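Local coordinates for beta-n-acetylhexosaminidase (Streptococcus pneumoniae, PDB 4AZI), which removes terminal beta-linked N-acetylglucosamine residues from glycans, as an exo-acting family 20 glycoside hydrolase, at residues V12-A17 / D41-L46; L46-L51 / A114-G119; G110-I115 / T174-F179; F227-Y232 / Y257-P262. The protein carries 2 engineered substitutions. All coordinates share one frame; numbering follows the deposited sequence. Where two conformers were deposited one is given.

Contact 1: residues V12-A17 / D41-L46; sequences VISIDA and DVHLLL
Ser14 and His43 meet at the closest pairing of two parallel strands, their CA atoms 4.3 Å apart, and their side chains are joined there: Ser14 OG lies 2.8 Å from His43 ND1, at the edge of the imidazole and near its plane. Both groups arrive by the same route, since OG and the imidazole CG each stand anti to their own backbone N (chi1 178° in both). The bond fixes the rotation of the ring, whose other nitrogen, NE2, is hydrogen-bonded to Asn178. Around this pair the packing is tight. Val12 CG1 presses on His43 CB at 3.6 Å, and Leu45 CD1 comes within 3.4 Å of Ser14 OG, so a methyl group lies against the hydroxyl. The backbone ladder is firm here as well, with His43 N bonded to Ile13 O at 2.7 Å and Ile15 N to His43 O at 2.8 Å. Toward the start of the strands the fit slackens: the bond from Ile13 N to Asp41 O stretches to 3.3 Å, and the partly exposed Asp41 turns its carboxylate to Asn10. Ile13, Ile15, Val42 and Leu44 occupy the other face, where Ile13 CG2 and Val42 CG2 lie side by side, 4.0 Å apart, and helix 24-37 packs over Ile15, Val42 and Leu44. At the far end, where the pairing loosens, Asp16, centre of an inverse gamma turn, forms a salt bridge with Arg19 of the ligand pocket. Strand 10-16, helix 24-37 and strand 41-45 thus make the first beta-alpha-beta unit of a TIM barrel.

Contact 2: residues L46-L51 / A114-G119; sequences LGNDGL and AINSPG
Leu46 N and Gly47 N both donate to Ala114 O, at 2.8 and 3.2 Å, and Asn116 N returns a bond to Gly47 O, so the loop leaving the corner at Leu46 keeps one parallel bridge, Gly47 with Ile115, whose CA atoms are 4.1 Å apart. Leu46 N lies nearly in line with the shared carbonyl, whereas Gly47 N sits in the carbonyl plane on a lone pair. Ile115 packs beside the glycine, its CD1 reaching Gly47 N at 3.6 Å and Leu46 CB at 3.7 Å. On the other side of the chain, Asn48 and Asn116 run side by side with their amides nearly coplanar, 14° apart. Asn116 ND2 donates to Asn48 OD1 over 3.1 Å, a fairly straight bond (163° at the hydrogen) that lies within both amide planes. Each amide is held further: Asn48 ND2 by Asp16, Asn116 ND2 also by Asp182 and Asn116 OD1 by Thr181 N. The pair thus connects Asp16 to Asp182 beside the bound inhibitor, consistent with ordering that side of the pocket. Strand 110-117 lies between strands 41-45 and 176-180 in the barrel, while helix 153-170 packs against Leu46, Leu51 and Ile115 and helix 69-83 meets Leu51.

Contact 3: residues G110-I115 / T174-F179; sequences GLIPAI and TKIFNF
Pro113 and Phe177 interlock on the helix-facing surface of two parallel strands of the TIM barrel, 110-117 and 176-180, whose local axes run 22° apart in direction. The proline ring is the central bump. Its CD sits over Ile176 O at 3.3 Å, and CG touches Phe177 CD2 at 3.8 Å, the side chains crossing at about a right angle. Thr174 OG1 lies close to Pro113 CD, and Thr174 CG2 presses on Leu111 O at 3.2 Å. Phe177 starts out away from strand 110-117, yet with CG anti to the backbone N (chi1 -170°) its ring comes back toward that strand, where Ile115 CG1 meets CZ at 3.5 Å. Pro113 and Ile115 thus both pack against one ring, and helix 153-170 covers all three. Inside the barrel, Ile112 CG2 rests on Ile176 CG2 at 3.6 Å, and the small Ala114 CB leaves room for Asn178, CB to CB 3.7 Å. Asn178 N bonds to Pro113 O, and Ile115 N returns to Asn178 O. At the early end a water joins the strands, donating to Leu111 O and accepting from Ile176 N. At the later end a second water donates to both Ile115 O (2.9 Å) and Phe179 O (2.8 Å).

Contact 4: residues F227-Y232 / Y257-P262; sequences FNDGFY and YNLASP. With OAN (O-(2-acetamido-2-deoxy D-glucopyranosylidene) amino-N-phenylcarbamate), chain C.
Asp229 and Leu259 mark a close approach of two loops, CA to CA 5.8 Å, where a type I turn from Asn228 to Phe231 faces an irregular run, 257-262, whose Ser261 caps the helix that follows. The backbones are joined through water: one molecule accepts from Ala260 N at 2.8 Å and lies close to the carbonyl oxygens of Asp229 and Phe231, while a second accepts from Asn228 ND2, which also donates to Ser251 O, and lies near Ala260 O. Ala260 CB points toward the other loop and meets Tyr232 O at 3.2 Å, just past the turn, and Leu259 straddles the turn's start, CD1 near Asn228 ND2 and CD2 near Asp229 O. The direct polar link is Tyr257 OH, which donates to Asp229 OD2 over 2.7 Å, using the anti lone pair of that oxygen; OD2 lies in the ring plane at its edge, while the carboxylate is turned 76° from the ring. Asp229 OD1 is held by Trp250 NE1, and Tyr257 OH also meets Trp194 NE1. The phenol ring offers a face to the inhibitor's phenyl group, with CAU 3.8 Å above the plane and toward the rim. Phe227 receives the acetamido methyl CAH over its ring centre, 3.7 Å above the plane. The carboxylate thus ties together Tyr257 and Trp250, two pocket aromatics, consistent with a second-shell role in orienting rings that meet the ligand.

Contacts 1, 2 and 3 run across four consecutive strands of the eight-stranded parallel barrel, 10-16, 41-45, 110-117 and 176-180, with centres 9 to 12 Å apart. Contact 2 takes up the chain at Leu46, the last residue of contact 1, where strand 41-45 ends; strand 110-117 serves contacts 2 and 3, which share Ala114 and Ile115. Contact 4 comes last along the chain and stands about 20 Å from the other three, centre to centre, in loops following strands 223-227 and 246-249. It touches contact 3 where Asn178 ND2 packs on Phe227 CZ, 3.7 Å away. Contacts 1 and 2 bring the side chains of Asp16 and Asn48 to about 4 Å from the ligand, while the later loops add Phe227 and Tyr257.

Contact 1: residues V12-A17 / D41-L46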
loop_
_atom_site.group_PDB
_atom_site.type_symbol
_atom_site.label_atom_id
_atom_site.label_comp_id
_atom_site.label_asym_id
_atom_site.label_seq_id
_atom_site.Cartn_x
_atom_site.Cartn_y
_atom_site.Cartn_z
ATOM N N VAL A 12 9.115 0.359 2.580
ATOM C CA VAL A 12 8.036 0.419 1.603
ATOM C C VAL A 12 7.801 1.846 1.102
ATOM O O VAL A 12 7.816 2.800 1.881
ATOM C CB VAL A 12 6.731 -0.182 2.178
ATOM C CG1 VAL A 12 5.680 -0.356 1.088
ATOM C CG2 VAL A 12 7.002 -1.533 2.828
ATOM N N ILE A 13 7.624 1.970 -0.212
ATOM C CA ILE A 13 7.128 3.192 -0.837
ATOM C C ILE A 13 5.688 2.936 -1.299
ATOM O O ILE A 13 5.416 1.966 -2.013
ATOM C CB ILE A 13 8.065 3.699 -1.990
ATOM C CG1 ILE A 13 7.507 4.956 -2.674
ATOM C CG2 ILE A 13 8.380 2.600 -3.000
ATOM C CD1 ILE A 13 7.364 6.154 -1.750
ATOM N N SER A 14 4.763 3.777 -0.849
ATOM C CA SER A 14 3.353 3.656 -1.239
ATOM C C SER A 14 3.015 4.684 -2.314
ATOM O O SER A 14 3.425 5.837 -2.210
ATOM C CB SER A 14 2.422 3.816 -0.029
ATOM O OG SER A 14 1.054 3.745 -0.409
ATOM N N ILE A 15 2.274 4.245 -3.334
ATOM C CA ILE A 15 1.852 5.093 -4.454
ATOM C C ILE A 15 0.329 4.991 -4.650
ATOM O O ILE A 15 -0.207 3.907 -4.920
ATOM C CB ILE A 15 2.580 4.704 -5.777
ATOM C CG1 ILE A 15 4.113 4.896 -5.690
ATOM C CG2 ILE A 15 1.977 5.418 -6.977
ATOM C CD1 ILE A 15 4.616 6.326 -5.527
ATOM N N ASP A 16 -0.350 6.128 -4.512
ATOM C CA ASP A 16 -1.800 6.234 -4.691
ATOM C C ASP A 16 -2.150 6.212 -6.185
ATOM O O ASP A 16 -2.393 7.254 -6.801
ATOM C CB ASP A 16 -2.302 7.522 -3.993
ATOM C CG ASP A 16 -3.830 7.677 -3.989
ATOM O OD1 ASP A 16 -4.574 6.772 -4.433
ATOM O OD2 ASP A 16 -4.294 8.747 -3.533
ATOM N N ALA A 17 -2.160 5.013 -6.767
ATOM C CA ALA A 17 -2.579 4.834 -8.160
ATOM C C ALA A 17 -4.067 4.504 -8.228
ATOM O O ALA A 17 -4.553 3.948 -9.215
ATOM C CB ALA A 17 -1.749 3.755 -8.841
ATOM N N ASP A 41 9.801 -3.132 -0.922
ATOM C CA ASP A 41 8.439 -3.271 -1.453
ATOM C C ASP A 41 7.899 -1.988 -2.075
ATOM O O ASP A 41 8.260 -0.891 -1.650
ATOM C CB ASP A 41 7.474 -3.690 -0.332
ATOM C CG ASP A 41 7.847 -5.023 0.301
ATOM O OD1 ASP A 41 7.413 -6.081 -0.208
ATOM O OD2 ASP A 41 8.574 -5.009 1.316
ATOM N N VAL A 42 7.005 -2.148 -3.052
ATOM C CA VAL A 42 6.159 -1.058 -3.539
ATOM C C VAL A 42 4.716 -1.348 -3.116
ATOM O O VAL A 42 4.161 -2.398 -3.454
ATOM C CB VAL A 42 6.256 -0.880 -5.079
ATOM C CG1 VAL A 42 5.214 0.105 -5.584
ATOM C CG2 VAL A 42 7.642 -0.407 -5.482
ATOM N N HIS A 43 4.130 -0.425 -2.353
ATOM C CA HIS A 43 2.739 -0.525 -1.944
ATOM C C HIS A 43 1.917 0.210 -2.951
ATOM O O HIS A 43 2.088 1.419 -3.142
ATOM C CB HIS A 43 2.546 0.059 -0.551
ATOM C CG HIS A 43 1.115 0.048 -0.067
ATOM N ND1 HIS A 43 0.283 1.094 -0.242
ATOM C CD2 HIS A 43 0.383 -0.927 0.613
ATOM C CE1 HIS A 43 -0.917 0.807 0.297
ATOM N NE2 HIS A 43 -0.857 -0.427 0.820
ATOM N N LEU A 44 1.029 -0.518 -3.621
ATOM C CA LEU A 44 0.264 0.059 -4.718
ATOM C C LEU A 44 -1.250 0.027 -4.486
ATOM O O LEU A 44 -1.900 -1.028 -4.545
ATOM C CB LEU A 44 0.652 -0.598 -6.052
ATOM C CG LEU A 44 0.191 0.064 -7.364
ATOM C CD1 LEU A 44 0.886 1.396 -7.629
ATOM C CD2 LEU A 44 0.392 -0.883 -8.546
ATOM N N LEU A 45 -1.805 1.206 -4.209
ATOM C CA LEU A 45 -3.248 1.360 -4.126
ATOM C C LEU A 45 -3.792 1.334 -5.545
ATOM O O LEU A 45 -3.347 2.101 -6.414
ATOM C CB LEU A 45 -3.638 2.651 -3.394
ATOM C CG LEU A 45 -3.164 2.737 -1.942
ATOM C CD1 LEU A 45 -2.070 3.790 -1.791
ATOM C CD2 LEU A 45 -4.320 3.030 -1.001
ATOM N N LEU A 46 -4.710 0.404 -5.779
ATOM C CA LEU A 46 -5.330 0.221 -7.078
ATOM C C LEU A 46 -6.797 0.604 -6.993
ATOM O O LEU A 46 -7.356 1.166 -7.933
ATOM C CB LEU A 46 -5.156 -1.225 -7.563
ATOM C CG LEU A 46 -3.710 -1.622 -7.884
ATOM C CD1 LEU A 46 -3.531 -3.135 -7.899
ATOM C CD2 LEU A 46 -3.248 -0.999 -9.197
#

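Contact 2: residues L46-L51 / A114-G119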
loop_
_atom_site.group_PDB
_atom_site.type_symbol
_atom_site.label_atom_id
_atom_site.label_comp_id
_atom_site.label_asym_id
_atom_site.label_seq_id
_atom_site.Cartn_x
_atom_site.Cartn_y
_atom_site.Cartn_z
ATOM N N LEU A 46 -4.710 0.404 -5.779
ATOM C CA LEU A 46 -5.330 0.221 -7.078
ATOM C C LEU A 46 -6.797 0.604 -6.993
ATOM O O LEU A 46 -7.356 1.166 -7.933
ATOM C CB LEU A 46 -5.156 -1.225 -7.563
ATOM C CG LEU A 46 -3.710 -1.622 -7.884
ATOM C CD1 LEU A 46 -3.531 -3.135 -7.899
ATOM C CD2 LEU A 46 -3.248 -0.999 -9.197
ATOM N N GLY A 47 -7.414 0.287 -5.861
ATOM C CA GLY A 47 -8.719 0.828 -5.518
ATOM C C GLY A 47 -8.546 1.806 -4.373
ATOM O O GLY A 47 -8.153 1.409 -3.274
ATOM N N ASN A 48 -8.824 3.080 -4.641
ATOM C CA ASN A 48 -8.762 4.149 -3.636
ATOM C C ASN A 48 -9.450 5.360 -4.248
ATOM O O ASN A 48 -8.828 6.143 -4.999
ATOM C CB ASN A 48 -7.315 4.441 -3.214
ATOM C CG ASN A 48 -7.213 5.338 -1.987
ATOM O OD1 ASN A 48 -7.759 5.036 -0.913
ATOM N ND2 ASN A 48 -6.477 6.432 -2.128
ATOM N N ASP A 49 -10.750 5.469 -3.958
ATOM C CA ASP A 49 -11.683 6.369 -4.656
ATOM C C ASP A 49 -11.935 5.863 -6.080
ATOM O O ASP A 49 -12.973 5.272 -6.353
ATOM C CB ASP A 49 -11.204 7.834 -4.639
ATOM C CG ASP A 49 -11.151 8.419 -3.230
ATOM O OD1 ASP A 49 -11.270 7.653 -2.248
ATOM O OD2 ASP A 49 -11.008 9.653 -3.103
ATOM N N GLY A 50 -10.987 6.095 -6.983
ATOM C CA GLY A 50 -11.035 5.447 -8.288
ATOM C C GLY A 50 -10.633 3.986 -8.171
ATOM O O GLY A 50 -9.983 3.579 -7.194
ATOM N N LEU A 51 -11.019 3.192 -9.163
ATOM C CA LEU A 51 -10.607 1.796 -9.237
ATOM C C LEU A 51 -9.910 1.564 -10.570
ATOM O O LEU A 51 -10.562 1.403 -11.603
ATOM C CB LEU A 51 -11.813 0.869 -9.074
ATOM C CG LEU A 51 -11.524 -0.628 -9.170
ATOM C CD1 LEU A 51 -10.911 -0.928 -10.521
ATOM C CD2 LEU A 51 -10.609 -1.103 -8.050
ATOM N N ALA A 114 -3.290 -2.611 -2.721
ATOM C CA ALA A 114 -4.424 -2.189 -1.900
ATOM C C ALA A 114 -5.672 -1.982 -2.764
ATOM O O ALA A 114 -5.595 -1.364 -3.845
ATOM C CB ALA A 114 -4.093 -0.917 -1.126
ATOM N N ILE A 115 -6.798 -2.525 -2.298
ATOM C CA ILE A 115 -8.128 -2.271 -2.873
ATOM C C ILE A 115 -9.031 -1.847 -1.726
ATOM O O ILE A 115 -9.420 -2.678 -0.900
ATOM C CB ILE A 115 -8.757 -3.528 -3.536
ATOM C CG1 ILE A 115 -7.834 -4.154 -4.598
ATOM C CG2 ILE A 115 -10.153 -3.210 -4.083
ATOM C CD1 ILE A 115 -7.647 -3.343 -5.868
ATOM N N ASN A 116 -9.367 -0.562 -1.673
ATOM C CA ASN A 116 -10.037 0.006 -0.506
ATOM C C ASN A 116 -11.538 -0.221 -0.469
ATOM O O ASN A 116 -12.202 -0.133 -1.489
ATOM C CB ASN A 116 -9.749 1.513 -0.409
ATOM C CG ASN A 116 -9.547 1.978 1.019
ATOM O OD1 ASN A 116 -10.014 1.340 1.972
ATOM N ND2 ASN A 116 -8.832 3.083 1.177
ATOM N N SER A 117 -12.052 -0.513 0.728
ATOM C CA SER A 117 -13.486 -0.563 1.039
ATOM C C SER A 117 -13.548 -0.630 2.577
ATOM O O SER A 117 -12.521 -0.880 3.208
ATOM C CB SER A 117 -14.163 -1.777 0.394
ATOM O OG SER A 117 -13.722 -2.992 0.987
ATOM N N PRO A 118 -14.718 -0.346 3.192
ATOM C CA PRO A 118 -15.972 0.177 2.631
ATOM C C PRO A 118 -15.951 1.695 2.399
ATOM O O PRO A 118 -16.945 2.253 1.924
ATOM C CB PRO A 118 -17.018 -0.206 3.681
ATOM C CG PRO A 118 -16.264 -0.273 4.962
ATOM C CD PRO A 118 -14.843 -0.650 4.632
ATOM N N GLY A 119 -14.838 2.354 2.732
ATOM C CA GLY A 119 -14.642 3.759 2.380
ATOM C C GLY A 119 -13.792 3.846 1.134
ATOM O O GLY A 119 -13.384 2.823 0.592
#

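Contact 3: residues G110-I115 / T174-F179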
loop_
_atom_site.group_PDB
_atom_site.type_symbol
_atom_site.label_atom_id
_atom_site.label_comp_id
_atom_site.label_asym_id
_atom_site.label_seq_id
_atom_site.Cartn_x
_atom_site.Cartn_y
_atom_site.Cartn_z
ATOM N N GLY A 110 9.094 -6.616 -3.578
ATOM C CA GLY A 110 7.735 -7.121 -3.528
ATOM C C GLY A 110 6.729 -6.071 -3.967
ATOM O O GLY A 110 7.006 -4.874 -3.922
ATOM N N LEU A 111 5.565 -6.515 -4.421
ATOM C CA LEU A 111 4.436 -5.610 -4.597
ATOM C C LEU A 111 3.381 -5.877 -3.518
ATOM O O LEU A 111 3.052 -7.026 -3.222
ATOM C CB LEU A 111 3.811 -5.738 -5.992
ATOM C CG LEU A 111 2.704 -4.705 -6.250
ATOM C CD1 LEU A 111 3.256 -3.457 -6.928
ATOM C CD2 LEU A 111 1.569 -5.301 -7.063
ATOM N N ILE A 112 2.869 -4.805 -2.922
ATOM C CA ILE A 112 1.732 -4.907 -2.030
ATOM C C ILE A 112 0.543 -4.133 -2.593
ATOM O O ILE A 112 0.510 -2.903 -2.515
ATOM C CB ILE A 112 2.038 -4.401 -0.600
ATOM C CG1 ILE A 112 3.343 -4.987 -0.050
ATOM C CG2 ILE A 112 0.865 -4.706 0.326
ATOM C CD1 ILE A 112 3.812 -4.334 1.244
ATOM N N PRO A 113 -0.450 -4.846 -3.150
ATOM C CA PRO A 113 -1.659 -4.164 -3.622
ATOM C C PRO A 113 -2.610 -3.736 -2.504
ATOM O O PRO A 113 -2.741 -4.438 -1.482
ATOM C CB PRO A 113 -2.340 -5.240 -4.466
ATOM C CG PRO A 113 -1.958 -6.524 -3.792
ATOM C CD PRO A 113 -0.534 -6.311 -3.338
ATOM N N ALA A 114 -3.290 -2.611 -2.721
ATOM C CA ALA A 114 -4.424 -2.189 -1.900
ATOM C C ALA A 114 -5.672 -1.982 -2.764
ATOM O O ALA A 114 -5.595 -1.364 -3.845
ATOM C CB ALA A 114 -4.093 -0.917 -1.126
ATOM N N ILE A 115 -6.798 -2.525 -2.298
ATOM C CA ILE A 115 -8.128 -2.271 -2.873
ATOM C C ILE A 115 -9.031 -1.847 -1.726
ATOM O O ILE A 115 -9.420 -2.678 -0.900
ATOM C CB ILE A 115 -8.757 -3.528 -3.536
ATOM C CG1 ILE A 115 -7.834 -4.154 -4.598
ATOM C CG2 ILE A 115 -10.153 -3.210 -4.083
ATOM C CD1 ILE A 115 -7.647 -3.343 -5.868
ATOM N N THR A 174 1.738 -12.124 -4.620
ATOM C CA THR A 174 2.166 -11.186 -3.587
ATOM C C THR A 174 1.998 -11.873 -2.226
ATOM O O THR A 174 1.252 -12.849 -2.108
ATOM C CB THR A 174 1.358 -9.863 -3.657
ATOM O OG1 THR A 174 -0.028 -10.114 -3.405
ATOM C CG2 THR A 174 1.489 -9.203 -5.039
ATOM N N LYS A 175 2.707 -11.397 -1.207
ATOM C CA LYS A 175 2.519 -11.937 0.144
ATOM C C LYS A 175 1.379 -11.224 0.844
ATOM O O LYS A 175 0.630 -11.843 1.606
ATOM C CB LYS A 175 3.778 -11.788 1.006
ATOM C CG LYS A 175 5.053 -12.423 0.468
ATOM C CD LYS A 175 6.175 -12.228 1.491
ATOM C CE LYS A 175 7.408 -13.049 1.148
ATOM N NZ LYS A 175 8.109 -12.563 -0.071
ATOM N N ILE A 176 1.268 -9.915 0.615
ATOM C CA ILE A 176 0.342 -9.081 1.395
ATOM C C ILE A 176 -0.799 -8.536 0.540
ATOM O O ILE A 176 -0.622 -8.284 -0.637
ATOM C CB ILE A 176 1.075 -7.929 2.128
ATOM C CG1 ILE A 176 2.107 -8.491 3.114
ATOM C CG2 ILE A 176 0.084 -7.048 2.896
ATOM C CD1 ILE A 176 3.225 -7.539 3.506
ATOM N N PHE A 177 -1.977 -8.396 1.140
ATOM C CA PHE A 177 -3.100 -7.702 0.498
ATOM C C PHE A 177 -3.700 -6.685 1.463
ATOM O O PHE A 177 -4.161 -7.045 2.549
ATOM C CB PHE A 177 -4.180 -8.693 0.025
ATOM C CG PHE A 177 -5.246 -8.070 -0.850
ATOM C CD1 PHE A 177 -6.389 -7.502 -0.287
ATOM C CD2 PHE A 177 -5.105 -8.050 -2.246
ATOM C CE1 PHE A 177 -7.371 -6.927 -1.093
ATOM C CE2 PHE A 177 -6.087 -7.488 -3.050
ATOM C CZ PHE A 177 -7.223 -6.926 -2.472
ATOM N N ASN A 178 -3.695 -5.414 1.066
ATOM C CA ASN A 178 -4.264 -4.346 1.890
ATOM C C ASN A 178 -5.719 -4.044 1.516
ATOM O O ASN A 178 -5.980 -3.518 0.430
ATOM C CB ASN A 178 -3.421 -3.066 1.779
ATOM C CG ASN A 178 -3.844 -1.987 2.775
ATOM O OD1 ASN A 178 -4.687 -2.212 3.647
ATOM N ND2 ASN A 178 -3.246 -0.799 2.647
ATOM N N PHE A 179 -6.644 -4.371 2.423
ATOM C CA PHE A 179 -8.081 -4.082 2.239
ATOM C C PHE A 179 -8.552 -2.722 2.788
ATOM O O PHE A 179 -9.730 -2.358 2.665
ATOM C CB PHE A 179 -9.001 -5.261 2.676
ATOM C CG PHE A 179 -8.934 -5.636 4.136
ATOM C CD1 PHE A 179 -9.748 -5.005 5.075
ATOM C CD2 PHE A 179 -8.138 -6.699 4.566
ATOM C CE1 PHE A 179 -9.722 -5.377 6.412
ATOM C CE2 PHE A 179 -8.114 -7.076 5.909
ATOM C CZ PHE A 179 -8.905 -6.418 6.830
HETATM O O HOH W 1 3.225 -8.442 -0.659
HETATM O O HOH W 2 -11.427 -3.714 0.948
#

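Contact 4: residues F227-Y232 / Y257-P262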
loop_
_atom_site.group_PDB
_atom_site.type_symbol
_atom_site.label_atom_id
_atom_site.label_comp_id
_atom_site.label_asym_id
_atom_site.label_seq_id
_atom_site.Cartn_x
_atom_site.Cartn_y
_atom_site.Cartn_z
ATOM N N PHE A 227 -5.635 -0.348 7.333
ATOM C CA PHE A 227 -5.261 0.856 8.072
ATOM C C PHE A 227 -5.828 0.779 9.483
ATOM O O PHE A 227 -6.775 0.045 9.739
ATOM C CB PHE A 227 -5.719 2.126 7.358
ATOM C CG PHE A 227 -5.052 2.339 6.040
ATOM C CD1 PHE A 227 -3.676 2.529 5.964
ATOM C CD2 PHE A 227 -5.793 2.329 4.870
ATOM C CE1 PHE A 227 -3.053 2.707 4.744
ATOM C CE2 PHE A 227 -5.180 2.511 3.647
ATOM C CZ PHE A 227 -3.809 2.691 3.582
ATOM N N ASN A 228 -5.233 1.524 10.402
ATOM C CA ASN A 228 -5.558 1.354 11.817
ATOM C C ASN A 228 -6.907 1.915 12.260
ATOM O O ASN A 228 -7.442 1.467 13.268
ATOM C CB ASN A 228 -4.439 1.931 12.692
ATOM C CG ASN A 228 -4.240 3.411 12.472
ATOM O OD1 ASN A 228 -3.618 3.828 11.497
ATOM N ND2 ASN A 228 -4.764 4.218 13.387
ATOM N N ASP A 229 -7.449 2.872 11.502
ATOM C CA ASP A 229 -8.627 3.675 11.918
ATOM C C ASP A 229 -9.756 2.892 12.596
ATOM O O ASP A 229 -10.195 3.240 13.692
ATOM C CB ASP A 229 -9.250 4.422 10.727
ATOM C CG ASP A 229 -8.241 5.216 9.925
ATOM O OD1 ASP A 229 -7.147 4.697 9.630
ATOM O OD2 ASP A 229 -8.568 6.358 9.558
ATOM N N GLY A 230 -10.227 1.841 11.931
ATOM C CA GLY A 230 -11.455 1.185 12.343
ATOM C C GLY A 230 -11.280 0.178 13.452
ATOM O O GLY A 230 -12.258 -0.378 13.929
ATOM N N PHE A 231 -10.038 -0.072 13.860
ATOM C CA PHE A 231 -9.745 -1.153 14.804
ATOM C C PHE A 231 -9.743 -0.691 16.258
ATOM O O PHE A 231 -8.956 0.179 16.646
ATOM C CB PHE A 231 -8.416 -1.837 14.446
ATOM C CG PHE A 231 -8.486 -2.696 13.208
ATOM C CD1 PHE A 231 -8.494 -2.118 11.938
ATOM C CD2 PHE A 231 -8.548 -4.083 13.311
ATOM C CE1 PHE A 231 -8.566 -2.910 10.798
ATOM C CE2 PHE A 231 -8.610 -4.881 12.177
ATOM C CZ PHE A 231 -8.620 -4.295 10.914
ATOM N N TYR A 232 -10.616 -1.297 17.053
ATOM C CA TYR A 232 -10.765 -0.973 18.469
ATOM C C TYR A 232 -10.845 0.522 18.708
ATOM O O TYR A 232 -10.057 1.088 19.461
ATOM C CB TYR A 232 -9.646 -1.630 19.284
ATOM C CG TYR A 232 -9.784 -3.131 19.269
ATOM C CD1 TYR A 232 -10.555 -3.780 20.226
ATOM C CD2 TYR A 232 -9.177 -3.897 18.277
ATOM C CE1 TYR A 232 -10.712 -5.149 20.200
ATOM C CE2 TYR A 232 -9.321 -5.270 18.250
ATOM C CZ TYR A 232 -10.090 -5.888 19.219
ATOM O OH TYR A 232 -10.253 -7.242 19.208
ATOM N N TYR A 257 -11.481 12.418 16.410
ATOM C CA TYR A 257 -11.310 11.238 15.574
ATOM C C TYR A 257 -10.461 10.340 16.459
ATOM O O TYR A 257 -9.239 10.293 16.325
ATOM C CB TYR A 257 -10.615 11.604 14.257
ATOM C CG TYR A 257 -10.693 10.559 13.153
ATOM C CD1 TYR A 257 -11.907 10.234 12.547
ATOM C CD2 TYR A 257 -9.537 9.926 12.684
ATOM C CE1 TYR A 257 -11.968 9.298 11.523
ATOM C CE2 TYR A 257 -9.595 8.987 11.662
ATOM C CZ TYR A 257 -10.810 8.677 11.091
ATOM O OH TYR A 257 -10.864 7.746 10.082
ATOM N N ASN A 258 -11.134 9.681 17.404
ATOM C CA ASN A 258 -10.505 9.061 18.579
ATOM C C ASN A 258 -9.969 7.642 18.374
ATOM O O ASN A 258 -10.427 6.690 19.015
ATOM C CB ASN A 258 -11.475 9.063 19.766
ATOM C CG ASN A 258 -11.848 10.460 20.221
ATOM O OD1 ASN A 258 -12.941 10.675 20.735
ATOM N ND2 ASN A 258 -10.939 11.413 20.048
ATOM N N LEU A 259 -8.966 7.516 17.515
ATOM C CA LEU A 259 -8.451 6.199 17.144
ATOM C C LEU A 259 -7.780 5.479 18.307
ATOM O O LEU A 259 -7.369 6.109 19.287
ATOM C CB LEU A 259 -7.506 6.318 15.941
ATOM C CG LEU A 259 -8.017 7.265 14.852
ATOM C CD1 LEU A 259 -7.052 7.336 13.667
ATOM C CD2 LEU A 259 -9.424 6.848 14.421
ATOM N N ALA A 260 -7.709 4.154 18.216
ATOM C CA ALA A 260 -6.939 3.363 19.165
ATOM C C ALA A 260 -5.480 3.800 19.129
ATOM O O ALA A 260 -4.964 4.203 18.084
ATOM C CB ALA A 260 -7.059 1.874 18.860
ATOM N N SER A 261 -4.829 3.757 20.283
ATOM C CA SER A 261 -3.413 4.061 20.344
ATOM C C SER A 261 -2.635 2.851 19.841
ATOM O O SER A 261 -3.157 1.725 19.874
ATOM C CB SER A 261 -3.003 4.396 21.774
ATOM O OG SER A 261 -3.128 3.259 22.604
ATOM N N PRO A 262 -1.393 3.072 19.379
ATOM C CA PRO A 262 -0.534 1.941 19.028
ATOM C C PRO A 262 -0.267 1.066 20.249
ATOM O O PRO A 262 -0.205 -0.160 20.113
ATOM C CB PRO A 262 0.767 2.600 18.542
ATOM C CG PRO A 262 0.434 4.020 18.299
ATOM C CD PRO A 262 -0.709 4.364 19.194
HETATM C CAH OAN C . -4.953 6.100 5.571
HETATM C CAG OAN C . -4.813 7.517 4.996
HETATM O OAN OAN C . -3.735 8.093 5.033
HETATM N NAI OAN C . -5.930 8.042 4.487
HETATM C CAB OAN C . -6.028 9.381 3.870
HETATM C CAC OAN C . -5.584 9.307 2.408
HETATM O OAJ OAN C . -6.676 8.845 1.603
HETATM C CAD OAN C . -5.112 10.663 1.905
HETATM O OAK OAN C . -4.746 10.509 0.540
HETATM C CAE OAN C . -3.889 11.110 2.720
HETATM C CAF OAN C . -3.340 12.491 2.348
HETATM O OAM OAN C . -4.297 13.508 2.658
HETATM O OAL OAN C . -4.133 11.101 4.152
HETATM C CAA OAN C . -5.227 10.445 4.649
HETATM N NAY OAN C . -5.589 10.750 5.877
HETATM O OAQ OAN C . -4.839 11.701 6.505
HETATM C CAP OAN C . -5.531 12.462 7.403
HETATM O OAR OAN C . -4.933 13.304 8.077
HETATM N NAO OAN C . -6.852 12.243 7.490
HETATM C CAS OAN C . -7.690 12.857 8.339
HETATM C CAT OAN C . -8.524 12.062 9.126
HETATM C CAU OAN C . -9.419 12.645 10.023
HETATM C CAV OAN C . -9.482 14.032 10.140
HETATM C CAW OAN C . -8.650 14.840 9.352
HETATM C CAX OAN C . -7.756 14.256 8.450
HETATM O O HOH W 3 -5.881 3.022 15.603
HETATM O O HOH W 4 -8.907 3.031 15.925
#